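Local coordinates for protein TRAP dicarboxylate transporter-DctP subunit (Desulfovibrio desulfuricans subsp. desulfuricans, PDB 4NHB) that binds sn-glycerol 3-phosphate as a periplasmic solute-binding protein and probably delivers it to a TRAP transporter, at residues Met103-Thr108 / Lys311-Thr316; Ala121-Thr126 / Ala261-Ala266. All blocks are in the same frame, centred on the assembly; numbering follows the deposited sequence.

Contact 1. Residues Met103-Thr108 / Lys311-Thr316; sequences MAMLET and KLFYDT. With G3P (sn-glycerol-3-phosphate), chain P.
A Met-aromatic contact, Met105 with Phe313, joins the 3-10 turn of a ligand-pocket loop to the late helix 311-316. Met105 CG lies over one face of the Phe313 ring, displaced from its middle toward the rim. It makes a CH-pi contact, 3.9 Å from CG to the centroid of the Phe313 ring and 25° off the ring normal. The sulfur comes in more obliquely, with Met105 SD 4.7 Å from that centroid. Beyond it the Met105 chain bends (chi3 82°), which brings CE back to the ring root, 3.8 Å from Phe313 CB. Ala104 meets the same ring at its edge, near the ring plane, with Ala104 CB 4.0 Å from Phe313 CE1. The Thr108 methyl approaches obliquely, CG2 at 3.8 Å from Phe313 CE2. Three side chains of the 103-108 segment thus touch the ring. All four residues are buried, and the contact is apolar.

Thr108 keeps its hydroxyl for its own segment: OG1 donates to Met105 O at 2.7 Å, tying Thr108 back to the backbone of Met105. The fold is that of a family 7 extracellular solute-binding protein, and this loop follows strand 89-92 and supplies Glu107 to the sn-glycerol-3-phosphate site. The Glu107 side chain leads away from Phe313, extended beyond CG (chi2 -179°). Its OE2 accepts a hydrogen bond from O1 of the ligand at 2.7 Å. Ile237 N also bonds to OE2, while Tyr178 OH and Thr94 OG1 bond to OE1, so both carboxylate oxygens are gripped from within the protein. Helix 320-329 packs against Met105 through Ala320, Ile323 and Leu324.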
loop_
_atom_site.group_PDB
_atom_site.type_symbol
_atom_site.label_atom_id
_atom_site.label_comp_id
_atom_site.label_asym_id
_atom_site.label_seq_id
_atom_site.Cartn_x
_atom_site.Cartn_y
_atom_site.Cartn_z
ATOM N N MET A 103 -4.001 -11.783 -0.218
ATOM C CA MET A 103 -3.837 -10.327 0.016
ATOM C C MET A 103 -2.693 -9.764 -0.801
ATOM O O MET A 103 -2.723 -8.587 -1.201
ATOM C CB MET A 103 -3.633 -10.030 1.490
ATOM C CG MET A 103 -4.758 -10.467 2.385
ATOM S SD MET A 103 -6.329 -9.745 1.928
ATOM C CE MET A 103 -6.576 -8.465 3.143
ATOM N N ALA A 104 -1.669 -10.587 -1.045
ATOM C CA ALA A 104 -0.548 -10.161 -1.892
ATOM C C ALA A 104 -1.036 -9.690 -3.244
ATOM O O ALA A 104 -0.465 -8.787 -3.827
ATOM C CB ALA A 104 0.457 -11.286 -2.078
ATOM N N MET A 105 -2.093 -10.312 -3.746
ATOM C CA MET A 105 -2.587 -9.991 -5.081
ATOM C C MET A 105 -3.230 -8.600 -5.227
ATOM O O MET A 105 -3.464 -8.174 -6.351
ATOM C CB MET A 105 -3.529 -11.089 -5.566
ATOM C CG MET A 105 -2.821 -12.444 -5.674
ATOM S SD MET A 105 -3.746 -13.711 -6.585
ATOM C CE MET A 105 -3.340 -13.268 -8.237
ATOM N N LEU A 106 -3.466 -7.910 -4.108
ATOM C CA LEU A 106 -3.852 -6.494 -4.128
ATOM C C LEU A 106 -2.804 -5.682 -4.897
ATOM O O LEU A 106 -3.129 -4.667 -5.508
ATOM C CB LEU A 106 -4.030 -5.941 -2.707
ATOM C CG LEU A 106 -5.267 -6.462 -1.919
ATOM C CD1 LEU A 106 -5.238 -6.166 -0.398
ATOM C CD2 LEU A 106 -6.533 -5.908 -2.482
ATOM N N GLU A 107 -1.548 -6.141 -4.859
ATOM C CA GLU A 107 -0.435 -5.471 -5.538
ATOM C C GLU A 107 0.238 -6.332 -6.642
ATOM O O GLU A 107 1.426 -6.243 -6.861
ATOM C CB GLU A 107 0.586 -4.984 -4.482
ATOM C CG GLU A 107 0.004 -3.956 -3.546
ATOM C CD GLU A 107 0.961 -3.403 -2.498
ATOM O OE1 GLU A 107 2.001 -4.044 -2.209
ATOM O OE2 GLU A 107 0.642 -2.309 -1.942
ATOM N N THR A 108 -0.567 -7.132 -7.348
ATOM C CA THR A 108 -0.110 -7.967 -8.480
ATOM C C THR A 108 0.642 -7.117 -9.467
ATOM O O THR A 108 0.106 -6.117 -9.985
ATOM C CB THR A 108 -1.326 -8.612 -9.206
ATOM O OG1 THR A 108 -2.038 -9.444 -8.302
ATOM C CG2 THR A 108 -0.912 -9.430 -10.435
ATOM N N LYS A 311 3.963 -16.553 -10.798
ATOM C CA LYS A 311 4.058 -17.931 -10.314
ATOM C C LYS A 311 3.913 -17.918 -8.800
ATOM O O LYS A 311 3.289 -18.801 -8.209
ATOM C CB LYS A 311 5.384 -18.599 -10.705
ATOM C CG LYS A 311 5.612 -19.972 -10.050
ATOM C CD LYS A 311 7.042 -20.505 -10.298
ATOM C CE LYS A 311 7.464 -21.646 -9.329
ATOM N NZ LYS A 311 6.568 -22.853 -9.382
ATOM N N LEU A 312 4.480 -16.897 -8.160
ATOM C CA LEU A 312 4.335 -16.794 -6.722
ATOM C C LEU A 312 2.861 -16.951 -6.332
ATOM O O LEU A 312 2.549 -17.623 -5.352
ATOM C CB LEU A 312 4.882 -15.451 -6.189
ATOM C CG LEU A 312 4.426 -15.092 -4.772
ATOM C CD1 LEU A 312 4.962 -16.146 -3.821
ATOM C CD2 LEU A 312 4.877 -13.666 -4.349
ATOM N N PHE A 313 1.943 -16.345 -7.095
ATOM C CA PHE A 313 0.539 -16.371 -6.719
ATOM C C PHE A 313 -0.123 -17.725 -7.071
ATOM O O PHE A 313 -0.963 -18.247 -6.320
ATOM C CB PHE A 313 -0.254 -15.261 -7.426
ATOM C CG PHE A 313 0.311 -13.872 -7.258
ATOM C CD1 PHE A 313 0.627 -13.378 -6.029
ATOM C CD2 PHE A 313 0.528 -13.071 -8.355
ATOM C CE1 PHE A 313 1.135 -12.093 -5.894
ATOM C CE2 PHE A 313 1.026 -11.788 -8.210
ATOM C CZ PHE A 313 1.336 -11.319 -6.984
ATOM N N TYR A 314 0.208 -18.242 -8.242
ATOM C CA TYR A 314 -0.320 -19.537 -8.652
ATOM C C TYR A 314 0.106 -20.610 -7.633
ATOM O O TYR A 314 -0.699 -21.485 -7.262
ATOM C CB TYR A 314 0.172 -19.875 -10.038
ATOM C CG TYR A 314 -0.481 -19.081 -11.158
ATOM C CD1 TYR A 314 -1.838 -19.201 -11.421
ATOM C CD2 TYR A 314 0.280 -18.271 -11.992
ATOM C CE1 TYR A 314 -2.436 -18.514 -12.478
ATOM C CE2 TYR A 314 -0.301 -17.575 -13.026
ATOM C CZ TYR A 314 -1.660 -17.709 -13.269
ATOM O OH TYR A 314 -2.218 -17.023 -14.313
ATOM N N ASP A 315 1.351 -20.491 -7.146
ATOM C CA ASP A 315 1.888 -21.408 -6.142
ATOM C C ASP A 315 1.186 -21.248 -4.806
ATOM O O ASP A 315 0.911 -22.232 -4.130
ATOM C CB ASP A 315 3.363 -21.139 -5.907
ATOM C CG ASP A 315 4.256 -21.625 -7.034
ATOM O OD1 ASP A 315 3.796 -22.277 -7.996
ATOM O OD2 ASP A 315 5.453 -21.319 -6.951
ATOM N N THR A 316 0.919 -20.003 -4.406
ATOM C CA THR A 316 0.459 -19.723 -3.037
ATOM C C THR A 316 -1.037 -19.448 -2.848
ATOM O O THR A 316 -1.565 -19.601 -1.737
ATOM C CB THR A 316 1.202 -18.510 -2.426
ATOM O OG1 THR A 316 1.111 -17.375 -3.307
ATOM C CG2 THR A 316 2.679 -18.852 -2.163
HETATM O O1 G3P P . 1.567 -2.570 0.625
HETATM C C1 G3P P . 2.904 -2.909 0.847
HETATM C C2 G3P P . 3.774 -1.645 0.837
HETATM O O2 G3P P . 3.320 -0.768 1.832
HETATM C C3 G3P P . 5.237 -2.031 1.106
HETATM O O1P G3P P . 6.071 -1.074 0.535
HETATM O O4P G3P P . 5.468 0.831 1.926
HETATM O O2P G3P P . 7.387 -0.672 2.658
HETATM O O3P G3P P . 7.693 0.882 0.732
HETATM P P G3P P . 6.692 0.054 1.532
#

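Contact 2. Residues Ala121-Thr126 / Ala261-Ala266; sequences AMEGKT and AAKRSA
Glu123 has CG anti to its carbonyl carbon (chi1 -69°) and is extended from there on, while Lys263 starts with CG anti to the backbone N (chi1 176°) and then bends at each later torsion. The two chains cross at about a right angle and meet only at their charged ends. Lys263 NZ stands 3.2 Å from Glu123 OE2, a salt bridge whose hydrogen bond is weak. A water links the same two groups: it donates to Glu123 OE1 at 2.6 Å and accepts from Lys263 NZ at 3.0 Å. The ammonium therefore reaches both carboxylate oxygens, one directly and one through water.

Glu123 is the first residue past helix 115-122, and Gly124 is the N-cap of helix 125-131. The bridge thus ties this helix-to-helix turn to the long helix 252-286 of the solute-binding fold, at the protein surface. Both ends have stronger partners nearby: Arg119 NE forms a salt bridge with Glu123 OE2, and Asp267 OD1 with Lys263 NZ. Asp267 OD1 also lies close to Glu123 OE2, a pairing of like charges that Lys263 and Arg119 would probably offset.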
loop_
_atom_site.group_PDB
_atom_site.type_symbol
_atom_site.label_atom_id
_atom_site.label_comp_id
_atom_site.label_asym_id
_atom_site.label_seq_id
_atom_site.Cartn_x
_atom_site.Cartn_y
_atom_site.Cartn_z
ATOM N N ALA A 121 -11.619 -2.539 -10.041
ATOM C CA ALA A 121 -11.376 -3.876 -9.489
ATOM C C ALA A 121 -11.469 -3.872 -7.973
ATOM O O ALA A 121 -12.020 -4.787 -7.353
ATOM C CB ALA A 121 -9.996 -4.409 -9.920
ATOM N N MET A 122 -10.910 -2.851 -7.353
ATOM C CA MET A 122 -10.819 -2.854 -5.912
ATOM C C MET A 122 -12.170 -2.552 -5.241
ATOM O O MET A 122 -12.373 -2.883 -4.075
ATOM C CB MET A 122 -9.774 -1.855 -5.444
ATOM C CG MET A 122 -8.357 -2.259 -5.789
ATOM S SD MET A 122 -7.870 -3.731 -4.892
ATOM C CE MET A 122 -6.948 -4.603 -6.141
ATOM N N GLU A 123 -13.094 -1.942 -5.973
ATOM C CA GLU A 123 -14.428 -1.683 -5.441
ATOM C C GLU A 123 -15.407 -2.728 -5.959
ATOM O O GLU A 123 -16.637 -2.617 -5.765
ATOM C CB GLU A 123 -14.902 -0.273 -5.849
ATOM C CG GLU A 123 -14.130 0.839 -5.154
ATOM C CD GLU A 123 -14.570 2.248 -5.568
ATOM O OE1 GLU A 123 -15.400 2.403 -6.518
ATOM O OE2 GLU A 123 -14.075 3.195 -4.929
ATOM N N GLY A 124 -14.862 -3.723 -6.656
ATOM C CA GLY A 124 -15.659 -4.706 -7.350
ATOM C C GLY A 124 -15.281 -6.099 -6.900
ATOM O O GLY A 124 -14.888 -6.332 -5.737
ATOM N N LYS A 125 -15.364 -7.025 -7.837
ATOM C CA LYS A 125 -15.292 -8.441 -7.533
ATOM C C LYS A 125 -13.858 -8.860 -7.159
ATOM O O LYS A 125 -13.662 -9.833 -6.445
ATOM C CB LYS A 125 -15.775 -9.251 -8.744
ATOM C CG LYS A 125 -15.992 -10.745 -8.479
ATOM C CD LYS A 125 -17.241 -11.016 -7.609
ATOM C CE LYS A 125 -17.478 -12.525 -7.378
ATOM N NZ LYS A 125 -17.209 -13.324 -8.604
ATOM N N THR A 126 -12.862 -8.142 -7.669
ATOM C CA THR A 126 -11.469 -8.535 -7.428
ATOM C C THR A 126 -11.158 -8.492 -5.919
ATOM O O THR A 126 -10.577 -9.420 -5.352
ATOM C CB THR A 126 -10.492 -7.636 -8.157
ATOM O OG1 THR A 126 -10.775 -7.640 -9.564
ATOM C CG2 THR A 126 -9.071 -8.139 -7.934
ATOM N N ALA A 261 -17.716 5.771 6.768
ATOM C CA ALA A 261 -16.488 6.561 6.947
ATOM C C ALA A 261 -15.294 5.946 6.210
ATOM O O ALA A 261 -14.518 6.671 5.579
ATOM C CB ALA A 261 -16.180 6.743 8.403
ATOM N N ALA A 262 -15.175 4.624 6.225
ATOM C CA ALA A 262 -14.082 3.964 5.472
ATOM C C ALA A 262 -14.267 4.152 3.977
ATOM O O ALA A 262 -13.296 4.402 3.252
ATOM C CB ALA A 262 -13.982 2.499 5.801
ATOM N N LYS A 263 -15.508 4.081 3.503
ATOM C CA LYS A 263 -15.755 4.200 2.078
ATOM C C LYS A 263 -15.463 5.627 1.628
ATOM O O LYS A 263 -14.779 5.853 0.626
ATOM C CB LYS A 263 -17.193 3.813 1.731
ATOM C CG LYS A 263 -17.581 3.990 0.248
ATOM C CD LYS A 263 -16.496 3.463 -0.740
ATOM C CE LYS A 263 -17.089 2.921 -2.068
ATOM N NZ LYS A 263 -16.793 3.753 -3.287
ATOM N N ARG A 264 -15.984 6.593 2.362
ATOM C CA ARG A 264 -15.774 7.998 2.001
ATOM C C ARG A 264 -14.278 8.380 1.996
ATOM O O ARG A 264 -13.800 9.062 1.090
ATOM C CB ARG A 264 -16.554 8.939 2.935
ATOM C CG ARG A 264 -18.046 8.655 3.062
ATOM C CD ARG A 264 -18.937 9.733 2.401
ATOM N NE ARG A 264 -18.705 11.116 2.849
ATOM C CZ ARG A 264 -19.349 11.733 3.851
ATOM N NH1 ARG A 264 -20.258 11.098 4.576
ATOM N NH2 ARG A 264 -19.050 12.996 4.155
ATOM N N SER A 265 -13.562 7.956 3.035
ATOM C CA SER A 265 -12.151 8.194 3.150
ATOM C C SER A 265 -11.379 7.563 1.971
ATOM O O SER A 265 -10.554 8.215 1.349
ATOM C CB SER A 265 -11.633 7.640 4.472
ATOM O OG SER A 265 -10.249 7.762 4.437
ATOM N N ALA A 266 -11.668 6.305 1.642
ATOM C CA ALA A 266 -11.018 5.661 0.504
ATOM C C ALA A 266 -11.297 6.431 -0.773
ATOM O O ALA A 266 -10.400 6.677 -1.607
ATOM C CB ALA A 266 -11.532 4.248 0.368
HETATM O O HOH W 1 -17.820 2.347 -5.708
#

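Both segments of contact 2 fall between the two segments of contact 1 in sequence, and the centres of the two contacts are 20 Å apart. They touch through the 103-108 and 121-126 segments, where Leu106 CD2 packs 3.5 Å from Met122 SD. This packing sits one residue along the chain from Glu107, which binds the ligand, and one residue from Glu123, which carries the ion pair of contact 2. The ligand belongs to contact 1, through Glu107, whereas contact 2 has no part in the sn-glycerol-3-phosphate pocket. Helix 125-131, which starts within contact 2, also reaches contact 1: its Ile130 touches Met103 and Leu106.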